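PDB 6TZ0: viral structural protein 4 from Bombyx mori cytoplasmic polyhedrosis virus, which binds GTP through a P-loop and is probably the nucleotide-hydrolysing partner of the viral RNA-dependent RNA polymerase in the transcribing particle. Local coordinates for residues Tyr13-Arg21 against Glu247-Gly255; Gly379-Trp389 against Ser400-Ser408. One frame throughout, in Å; residues are numbered along the deposited sequence.

In the fold
Starting from the N terminus, helix 10-15 and the turn after it supply the first half of contact 1. Its second half, 247-255, comes more than 220 residues later, just before strand 255-261, so this contact closes a very long loop and ties the N-terminal turn to the linker that enters the four-stranded antiparallel sheet. Contact 2 follows in series and closes a short loop: strand 378-381, an outermost strand of the five-stranded parallel sheet, and helix 385-393 meet the segment carrying helix 403-408. Neither nesting nor crossing occurs. The two centres lie about 51 Å apart, on opposite sides of the chain's centre.

Contact 1. Residues Tyr13-Arg21 against Glu247-Gly255; sequences YEEYGLYLR and EYVFIRYEG
Y19 reaches across from the turn after helix 10-15 to V249, F250 and I251, and makes the largest share of the contact. Its CB already heads for the other segment, and with CG beside the backbone N and anti to the carbonyl carbon (chi1 -71°) the ring runs toward 249-251, and its OH reaches the backbone. Y19 CD2 meets V249 CG1 at 3.6 Å. One atom further along the ring, Y19 CE2 lies 3.5 Å from I251 CG2 and 3.6 Å from V249 CG2, so both V249 methyls and the I251 branch methyl meet this part of the ring obliquely. At the tip, Y19 OH is 3.4 Å from I251 CA. Y19 OH also donates a hydrogen bond to F250 O, 3.1 Å away. F250 O lies at the ring edge, but the hydroxyl approaches it from above the carbonyl plane, 35° out of it, with a C=O...donor angle of 119°. Two residues before Y19, G17 ends helix 10-15 in a Schellman motif: its phi is positive, and G17 N and L18 N bond back to E14 O and Y13 O. The CA of G17 comes 4.1 Å from Y253 OH, bringing the bare turn up to the second segment. Among the neighbouring elements, strand 226-230 runs beside both segments: S227 touches Y19 and I251, while I228 bonds the backbones of V249 and I251. Behind the turn, Y16 bonds to D161 and packs on helix 162-166.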
loop_
_atom_site.group_PDB
_atom_site.type_symbol
_atom_site.label_atom_id
_atom_site.label_comp_id
_atom_site.label_asym_id
_atom_site.label_seq_id
_atom_site.Cartn_x
_atom_site.Cartn_y
_atom_site.Cartn_z
ATOM N N TYR B 13 -1.620 40.767 -22.486
ATOM C CA TYR B 13 -2.547 40.787 -23.606
ATOM C C TYR B 13 -1.918 41.408 -24.842
ATOM O O TYR B 13 -2.290 41.047 -25.961
ATOM C CB TYR B 13 -3.825 41.520 -23.217
ATOM C CG TYR B 13 -4.716 40.722 -22.300
ATOM C CD1 TYR B 13 -5.617 39.801 -22.808
ATOM C CD2 TYR B 13 -4.641 40.873 -20.927
ATOM C CE1 TYR B 13 -6.425 39.068 -21.975
ATOM C CE2 TYR B 13 -5.448 40.140 -20.086
ATOM C CZ TYR B 13 -6.339 39.245 -20.619
ATOM O OH TYR B 13 -7.142 38.511 -19.789
ATOM N N GLU B 14 -0.964 42.328 -24.667
ATOM C CA GLU B 14 -0.244 42.871 -25.816
ATOM C C GLU B 14 0.616 41.809 -26.477
ATOM O O GLU B 14 0.883 41.878 -27.681
ATOM C CB GLU B 14 0.630 44.052 -25.399
ATOM C CG GLU B 14 -0.123 45.282 -24.954
ATOM C CD GLU B 14 0.789 46.453 -24.704
ATOM O OE1 GLU B 14 2.021 46.265 -24.740
ATOM O OE2 GLU B 14 0.275 47.568 -24.484
ATOM N N GLU B 15 1.080 40.835 -25.692
ATOM C CA GLU B 15 1.826 39.703 -26.236
ATOM C C GLU B 15 0.986 38.882 -27.209
ATOM O O GLU B 15 1.487 38.419 -28.239
ATOM C CB GLU B 15 2.313 38.838 -25.080
ATOM C CG GLU B 15 3.076 37.606 -25.462
ATOM C CD GLU B 15 3.474 36.798 -24.249
ATOM O OE1 GLU B 15 3.156 37.234 -23.122
ATOM O OE2 GLU B 15 4.089 35.724 -24.417
ATOM N N TYR B 16 -0.302 38.711 -26.912
ATOM C CA TYR B 16 -1.210 37.941 -27.755
ATOM C C TYR B 16 -1.663 38.690 -29.001
ATOM O O TYR B 16 -2.422 38.124 -29.794
ATOM C CB TYR B 16 -2.426 37.526 -26.933
ATOM C CG TYR B 16 -2.153 36.402 -25.972
ATOM C CD1 TYR B 16 -1.222 35.432 -26.268
ATOM C CD2 TYR B 16 -2.773 36.355 -24.735
ATOM C CE1 TYR B 16 -0.951 34.406 -25.389
ATOM C CE2 TYR B 16 -2.503 35.334 -23.839
ATOM C CZ TYR B 16 -1.587 34.364 -24.177
ATOM O OH TYR B 16 -1.302 33.341 -23.308
ATOM N N GLY B 17 -1.216 39.924 -29.202
ATOM C CA GLY B 17 -1.684 40.732 -30.302
ATOM C C GLY B 17 -2.937 41.516 -30.010
ATOM O O GLY B 17 -3.672 41.855 -30.942
ATOM N N LEU B 18 -3.201 41.825 -28.744
ATOM C CA LEU B 18 -4.451 42.431 -28.307
ATOM C C LEU B 18 -4.140 43.738 -27.603
ATOM O O LEU B 18 -3.385 43.754 -26.629
ATOM C CB LEU B 18 -5.210 41.493 -27.368
ATOM C CG LEU B 18 -6.096 40.348 -27.853
ATOM C CD1 LEU B 18 -5.331 39.259 -28.531
ATOM C CD2 LEU B 18 -6.737 39.770 -26.636
ATOM N N TYR B 19 -4.721 44.825 -28.090
ATOM C CA TYR B 19 -4.495 46.159 -27.560
ATOM C C TYR B 19 -5.809 46.738 -27.067
ATOM O O TYR B 19 -6.832 46.615 -27.742
ATOM C CB TYR B 19 -3.904 47.061 -28.635
ATOM C CG TYR B 19 -2.481 46.728 -28.980
ATOM C CD1 TYR B 19 -1.654 46.127 -28.064
ATOM C CD2 TYR B 19 -1.985 46.953 -30.243
ATOM C CE1 TYR B 19 -0.359 45.809 -28.379
ATOM C CE2 TYR B 19 -0.683 46.636 -30.559
ATOM C CZ TYR B 19 0.122 46.062 -29.617
ATOM O OH TYR B 19 1.422 45.727 -29.900
ATOM N N LEU B 20 -5.778 47.364 -25.894
ATOM C CA LEU B 20 -6.988 47.942 -25.326
ATOM C C LEU B 20 -7.473 49.120 -26.155
ATOM O O LEU B 20 -6.688 49.959 -26.601
ATOM C CB LEU B 20 -6.760 48.389 -23.880
ATOM C CG LEU B 20 -6.691 47.322 -22.790
ATOM C CD1 LEU B 20 -6.314 47.945 -21.465
ATOM C CD2 LEU B 20 -8.023 46.623 -22.674
ATOM N N ARG B 21 -8.771 49.154 -26.375
ATOM C CA ARG B 21 -9.400 50.263 -27.066
ATOM C C ARG B 21 -9.435 51.463 -26.123
ATOM O O ARG B 21 -9.750 51.295 -24.942
ATOM C CB ARG B 21 -10.800 49.831 -27.497
ATOM C CG ARG B 21 -11.535 50.782 -28.396
ATOM C CD ARG B 21 -12.790 50.142 -28.927
ATOM N NE ARG B 21 -12.475 49.050 -29.835
ATOM C CZ ARG B 21 -13.380 48.221 -30.334
ATOM N NH1 ARG B 21 -14.659 48.367 -30.013
ATOM N NH2 ARG B 21 -13.010 47.249 -31.154
ATOM N N GLU B 247 0.138 57.335 -36.601
ATOM C CA GLU B 247 -0.643 57.324 -35.374
ATOM C C GLU B 247 -1.127 55.940 -34.982
ATOM O O GLU B 247 -1.820 55.815 -33.969
ATOM C CB GLU B 247 -1.855 58.245 -35.497
ATOM C CG GLU B 247 -1.528 59.723 -35.552
ATOM C CD GLU B 247 -2.776 60.577 -35.584
ATOM O OE1 GLU B 247 -3.884 60.008 -35.670
ATOM O OE2 GLU B 247 -2.653 61.818 -35.521
ATOM N N TYR B 248 -0.800 54.907 -35.743
ATOM C CA TYR B 248 -1.323 53.594 -35.412
ATOM C C TYR B 248 -0.312 52.851 -34.555
ATOM O O TYR B 248 0.866 53.206 -34.493
ATOM C CB TYR B 248 -1.649 52.762 -36.660
ATOM C CG TYR B 248 -2.780 53.254 -37.557
ATOM C CD1 TYR B 248 -3.488 54.411 -37.285
ATOM C CD2 TYR B 248 -3.191 52.505 -38.634
ATOM C CE1 TYR B 248 -4.502 54.833 -38.103
ATOM C CE2 TYR B 248 -4.222 52.919 -39.450
ATOM C CZ TYR B 248 -4.874 54.083 -39.170
ATOM O OH TYR B 248 -5.902 54.520 -39.965
ATOM N N VAL B 249 -0.785 51.810 -33.888
ATOM C CA VAL B 249 0.060 50.959 -33.068
ATOM C C VAL B 249 0.251 49.631 -33.792
ATOM O O VAL B 249 -0.685 49.099 -34.400
ATOM C CB VAL B 249 -0.533 50.804 -31.649
ATOM C CG1 VAL B 249 -1.927 50.207 -31.667
ATOM C CG2 VAL B 249 0.398 50.024 -30.749
ATOM N N PHE B 250 1.486 49.139 -33.800
ATOM C CA PHE B 250 1.820 47.930 -34.540
ATOM C C PHE B 250 1.947 46.782 -33.551
ATOM O O PHE B 250 2.569 46.932 -32.498
ATOM C CB PHE B 250 3.138 48.036 -35.328
ATOM C CG PHE B 250 3.129 49.003 -36.502
ATOM C CD1 PHE B 250 2.067 49.849 -36.770
ATOM C CD2 PHE B 250 4.178 48.976 -37.403
ATOM C CE1 PHE B 250 2.084 50.696 -37.853
ATOM C CE2 PHE B 250 4.195 49.814 -38.497
ATOM C CZ PHE B 250 3.144 50.673 -38.719
ATOM N N ILE B 251 1.375 45.635 -33.890
ATOM C CA ILE B 251 1.540 44.471 -33.031
ATOM C C ILE B 251 2.897 43.845 -33.322
ATOM O O ILE B 251 3.411 43.907 -34.445
ATOM C CB ILE B 251 0.379 43.470 -33.203
ATOM C CG1 ILE B 251 0.381 42.804 -34.565
ATOM C CG2 ILE B 251 -0.948 44.173 -33.087
ATOM C CD1 ILE B 251 -0.660 41.730 -34.649
ATOM N N ARG B 252 3.514 43.278 -32.292
ATOM C CA ARG B 252 4.902 42.841 -32.364
ATOM C C ARG B 252 4.994 41.362 -32.042
ATOM O O ARG B 252 4.612 40.935 -30.949
ATOM C CB ARG B 252 5.777 43.651 -31.409
ATOM C CG ARG B 252 5.917 45.100 -31.812
ATOM C CD ARG B 252 6.949 45.806 -30.965
ATOM N NE ARG B 252 6.571 45.830 -29.557
ATOM C CZ ARG B 252 5.810 46.767 -29.004
ATOM N NH1 ARG B 252 5.337 47.761 -29.741
ATOM N NH2 ARG B 252 5.518 46.709 -27.711
ATOM N N TYR B 253 5.502 40.589 -32.992
ATOM C CA TYR B 253 5.762 39.177 -32.797
ATOM C C TYR B 253 7.250 38.913 -32.930
ATOM O O TYR B 253 7.955 39.598 -33.672
ATOM C CB TYR B 253 5.017 38.324 -33.798
ATOM C CG TYR B 253 3.524 38.375 -33.682
ATOM C CD1 TYR B 253 2.880 37.887 -32.555
ATOM C CD2 TYR B 253 2.751 38.817 -34.735
ATOM C CE1 TYR B 253 1.510 37.902 -32.457
ATOM C CE2 TYR B 253 1.386 38.822 -34.654
ATOM C CZ TYR B 253 0.768 38.371 -33.513
ATOM O OH TYR B 253 -0.601 38.390 -33.435
ATOM N N GLU B 254 7.723 37.894 -32.222
ATOM C CA GLU B 254 9.150 37.661 -32.127
ATOM C C GLU B 254 9.624 36.398 -32.827
ATOM O O GLU B 254 10.831 36.241 -33.013
ATOM C CB GLU B 254 9.572 37.607 -30.654
ATOM C CG GLU B 254 9.260 38.870 -29.870
ATOM C CD GLU B 254 10.055 40.069 -30.332
ATOM O OE1 GLU B 254 11.204 39.893 -30.783
ATOM O OE2 GLU B 254 9.527 41.195 -30.249
ATOM N N GLY B 255 8.722 35.501 -33.210
ATOM C CA GLY B 255 9.081 34.278 -33.887
ATOM C C GLY B 255 8.739 34.305 -35.362
ATOM O O GLY B 255 8.522 35.363 -35.962
#

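Contact 2. Residues Gly379-Trp389 against Ser400-Ser408; sequences GHLSSDAYGRW and SFAYDYVLS
W389 and S400 make the stronger of two hydrogen bonds across this contact. W389 NE1 donates to S400 O at 3.2 Å; the oxygen sits 18° out of the indole plane, while the donor lies almost in line with the carbonyl (C=O...donor angle 176°). The other bond is weak: H380 N points to Y403 OH at 3.4 Å. Within 400-408, S400 OG accepts from A402 N in an ST turn just before helix 403-408. Aromatic contact is made by W389 and F401, whose rings are inclined at 32° with 5.2 Å between the centroid of the W389 six-membered ring and that of F401; W389 CZ2 approaches F401 CE1 to 3.6 Å. The apolar contacts centre on V406. V406 CG2 is 4.1 Å from W389 CD1, and V406 CG1, anti to the backbone N, is 4.0 Å from L381 CD2. That same L381 methyl also touches the Y403 ring, and F471 and Y472 of helix 468-476 cover W389, V406 and L381 further. Y403 OH also rests 3.3 Å from G379 CA, where the strand has no side chain. H380 NE2 bonds E488 OE2, and the side chain lies near T360, which binds GTP in another structure of this protein. The chemistry is thus mainly apolar and aromatic: one uncharged bond ties W389 of helix 385-393 to the loop before helix 403-408, while a weak one links Y403 of that helix to strand 378-381.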
loop_
_atom_site.group_PDB
_atom_site.type_symbol
_atom_site.label_atom_id
_atom_site.label_comp_id
_atom_site.label_asym_id
_atom_site.label_seq_id
_atom_site.Cartn_x
_atom_site.Cartn_y
_atom_site.Cartn_z
ATOM N N GLY B 379 29.434 13.775 -19.897
ATOM C CA GLY B 379 29.620 12.706 -20.855
ATOM C C GLY B 379 28.379 12.467 -21.697
ATOM O O GLY B 379 27.256 12.691 -21.262
ATOM N N HIS B 380 28.596 11.996 -22.924
ATOM C CA HIS B 380 27.493 11.799 -23.861
ATOM C C HIS B 380 27.746 10.526 -24.662
ATOM O O HIS B 380 28.561 10.524 -25.586
ATOM C CB HIS B 380 27.329 13.008 -24.769
ATOM C CG HIS B 380 26.262 12.840 -25.801
ATOM N ND1 HIS B 380 26.534 12.450 -27.093
ATOM C CD2 HIS B 380 24.917 12.952 -25.718
ATOM C CE1 HIS B 380 25.406 12.367 -27.772
ATOM N NE2 HIS B 380 24.409 12.660 -26.959
ATOM N N LEU B 381 27.041 9.458 -24.304
ATOM C CA LEU B 381 27.038 8.234 -25.089
ATOM C C LEU B 381 25.967 8.316 -26.164
ATOM O O LEU B 381 24.872 8.827 -25.926
ATOM C CB LEU B 381 26.781 7.014 -24.208
ATOM C CG LEU B 381 27.832 6.640 -23.171
ATOM C CD1 LEU B 381 27.336 5.490 -22.333
ATOM C CD2 LEU B 381 29.135 6.278 -23.843
ATOM N N SER B 382 26.285 7.799 -27.346
ATOM C CA SER B 382 25.319 7.742 -28.429
ATOM C C SER B 382 24.301 6.638 -28.177
ATOM O O SER B 382 24.376 5.886 -27.204
ATOM C CB SER B 382 26.017 7.515 -29.762
ATOM O OG SER B 382 25.060 7.373 -30.792
ATOM N N SER B 383 23.331 6.535 -29.077
ATOM C CA SER B 383 22.314 5.508 -28.938
ATOM C C SER B 383 22.787 4.175 -29.491
ATOM O O SER B 383 22.237 3.133 -29.122
ATOM C CB SER B 383 21.035 5.944 -29.642
ATOM O OG SER B 383 19.958 5.125 -29.256
ATOM N N ASP B 384 23.799 4.187 -30.355
ATOM C CA ASP B 384 24.422 2.973 -30.875
ATOM C C ASP B 384 25.712 2.647 -30.141
ATOM O O ASP B 384 26.634 2.095 -30.733
ATOM C CB ASP B 384 24.690 3.113 -32.370
ATOM C CG ASP B 384 23.426 3.106 -33.202
ATOM O OD1 ASP B 384 22.440 2.468 -32.782
ATOM O OD2 ASP B 384 23.422 3.733 -34.280
ATOM N N ALA B 385 25.808 2.969 -28.852
ATOM C CA ALA B 385 27.060 2.760 -28.133
ATOM C C ALA B 385 27.281 1.292 -27.801
ATOM O O ALA B 385 28.359 0.744 -28.059
ATOM C CB ALA B 385 27.080 3.608 -26.863
ATOM N N TYR B 386 26.266 0.644 -27.229
ATOM C CA TYR B 386 26.356 -0.772 -26.905
ATOM C C TYR B 386 26.459 -1.634 -28.152
ATOM O O TYR B 386 27.148 -2.657 -28.132
ATOM C CB TYR B 386 25.150 -1.196 -26.075
ATOM C CG TYR B 386 25.118 -2.666 -25.753
ATOM C CD1 TYR B 386 26.008 -3.210 -24.851
ATOM C CD2 TYR B 386 24.191 -3.508 -26.349
ATOM C CE1 TYR B 386 25.988 -4.551 -24.553
ATOM C CE2 TYR B 386 24.163 -4.853 -26.056
ATOM C CZ TYR B 386 25.060 -5.367 -25.155
ATOM O OH TYR B 386 25.033 -6.704 -24.858
ATOM N N GLY B 387 25.811 -1.225 -29.244
ATOM C CA GLY B 387 25.906 -1.989 -30.475
ATOM C C GLY B 387 27.289 -1.938 -31.093
ATOM O O GLY B 387 27.836 -2.970 -31.493
ATOM N N ARG B 388 27.886 -0.747 -31.152
ATOM C CA ARG B 388 29.233 -0.626 -31.690
ATOM C C ARG B 388 30.286 -1.175 -30.738
ATOM O O ARG B 388 31.392 -1.492 -31.178
ATOM C CB ARG B 388 29.540 0.831 -32.027
ATOM C CG ARG B 388 28.678 1.409 -33.137
ATOM C CD ARG B 388 29.156 2.789 -33.518
ATOM N NE ARG B 388 28.349 3.445 -34.537
ATOM C CZ ARG B 388 27.513 4.444 -34.292
ATOM N NH1 ARG B 388 27.406 4.934 -33.067
ATOM N NH2 ARG B 388 26.822 4.985 -35.280
ATOM N N TRP B 389 29.968 -1.293 -29.451
ATOM C CA TRP B 389 30.852 -1.992 -28.527
ATOM C C TRP B 389 30.798 -3.498 -28.749
ATOM O O TRP B 389 31.835 -4.162 -28.860
ATOM C CB TRP B 389 30.450 -1.664 -27.096
ATOM C CG TRP B 389 31.265 -2.347 -26.062
ATOM C CD1 TRP B 389 32.522 -2.026 -25.662
ATOM C CD2 TRP B 389 30.896 -3.516 -25.328
ATOM N NE1 TRP B 389 32.946 -2.897 -24.692
ATOM C CE2 TRP B 389 31.966 -3.828 -24.478
ATOM C CE3 TRP B 389 29.755 -4.321 -25.299
ATOM C CZ2 TRP B 389 31.930 -4.906 -23.606
ATOM C CZ3 TRP B 389 29.721 -5.388 -24.434
ATOM C CH2 TRP B 389 30.801 -5.673 -23.600
ATOM N N SER B 400 37.089 -4.502 -22.268
ATOM C CA SER B 400 37.268 -3.246 -21.561
ATOM C C SER B 400 35.943 -2.502 -21.459
ATOM O O SER B 400 35.073 -2.631 -22.322
ATOM C CB SER B 400 38.306 -2.375 -22.265
ATOM O OG SER B 400 38.465 -1.143 -21.593
ATOM N N PHE B 401 35.794 -1.735 -20.383
ATOM C CA PHE B 401 34.630 -0.885 -20.169
ATOM C C PHE B 401 35.046 0.551 -19.891
ATOM O O PHE B 401 34.295 1.297 -19.259
ATOM C CB PHE B 401 33.776 -1.414 -19.016
ATOM C CG PHE B 401 33.112 -2.731 -19.295
ATOM C CD1 PHE B 401 31.902 -2.789 -19.968
ATOM C CD2 PHE B 401 33.698 -3.916 -18.880
ATOM C CE1 PHE B 401 31.290 -4.006 -20.220
ATOM C CE2 PHE B 401 33.092 -5.134 -19.131
ATOM C CZ PHE B 401 31.889 -5.177 -19.801
ATOM N N ALA B 402 36.241 0.940 -20.327
ATOM C CA ALA B 402 36.730 2.287 -20.077
ATOM C C ALA B 402 35.965 3.290 -20.924
ATOM O O ALA B 402 35.577 2.996 -22.055
ATOM C CB ALA B 402 38.222 2.372 -20.381
ATOM N N TYR B 403 35.741 4.480 -20.361
ATOM C CA TYR B 403 34.882 5.465 -21.011
ATOM C C TYR B 403 35.509 6.020 -22.283
ATOM O O TYR B 403 34.796 6.316 -23.245
ATOM C CB TYR B 403 34.547 6.596 -20.040
ATOM C CG TYR B 403 33.803 7.733 -20.689
ATOM C CD1 TYR B 403 32.475 7.598 -21.065
ATOM C CD2 TYR B 403 34.434 8.942 -20.938
ATOM C CE1 TYR B 403 31.799 8.637 -21.669
ATOM C CE2 TYR B 403 33.769 9.978 -21.541
ATOM C CZ TYR B 403 32.456 9.823 -21.907
ATOM O OH TYR B 403 31.797 10.867 -22.505
ATOM N N ASP B 404 36.835 6.153 -22.319
ATOM C CA ASP B 404 37.472 6.669 -23.524
ATOM C C ASP B 404 37.473 5.642 -24.652
ATOM O O ASP B 404 37.355 6.017 -25.821
ATOM C CB ASP B 404 38.888 7.150 -23.211
ATOM C CG ASP B 404 39.764 6.073 -22.592
ATOM O OD1 ASP B 404 39.263 4.979 -22.259
ATOM O OD2 ASP B 404 40.978 6.325 -22.449
ATOM N N TYR B 405 37.540 4.351 -24.324
ATOM C CA TYR B 405 37.479 3.310 -25.348
ATOM C C TYR B 405 36.082 3.194 -25.947
ATOM O O TYR B 405 35.920 3.141 -27.176
ATOM C CB TYR B 405 37.934 1.978 -24.750
ATOM C CG TYR B 405 37.789 0.793 -25.672
ATOM C CD1 TYR B 405 38.555 0.689 -26.822
ATOM C CD2 TYR B 405 36.929 -0.249 -25.361
ATOM C CE1 TYR B 405 38.436 -0.398 -27.661
ATOM C CE2 TYR B 405 36.805 -1.342 -26.192
ATOM C CZ TYR B 405 37.560 -1.410 -27.340
ATOM O OH TYR B 405 37.447 -2.498 -28.168
ATOM N N VAL B 406 35.061 3.160 -25.087
ATOM C CA VAL B 406 33.673 3.131 -25.534
ATOM C C VAL B 406 33.328 4.410 -26.287
ATOM O O VAL B 406 32.597 4.386 -27.283
ATOM C CB VAL B 406 32.751 2.906 -24.319
ATOM C CG1 VAL B 406 31.287 2.969 -24.706
ATOM C CG2 VAL B 406 33.050 1.577 -23.673
ATOM N N LEU B 407 33.897 5.533 -25.860
ATOM C CA LEU B 407 33.674 6.799 -26.543
ATOM C C LEU B 407 34.381 6.837 -27.892
ATOM O O LEU B 407 33.902 7.489 -28.825
ATOM C CB LEU B 407 34.149 7.936 -25.645
ATOM C CG LEU B 407 33.779 9.357 -26.027
ATOM C CD1 LEU B 407 32.281 9.506 -25.940
ATOM C CD2 LEU B 407 34.466 10.338 -25.105
ATOM N N SER B 408 35.515 6.145 -28.012
ATOM C CA SER B 408 36.192 6.024 -29.295
ATOM C C SER B 408 35.451 5.090 -30.235
ATOM O O SER B 408 35.601 5.197 -31.457
ATOM C CB SER B 408 37.615 5.521 -29.086
ATOM O OG SER B 408 37.601 4.197 -28.590
#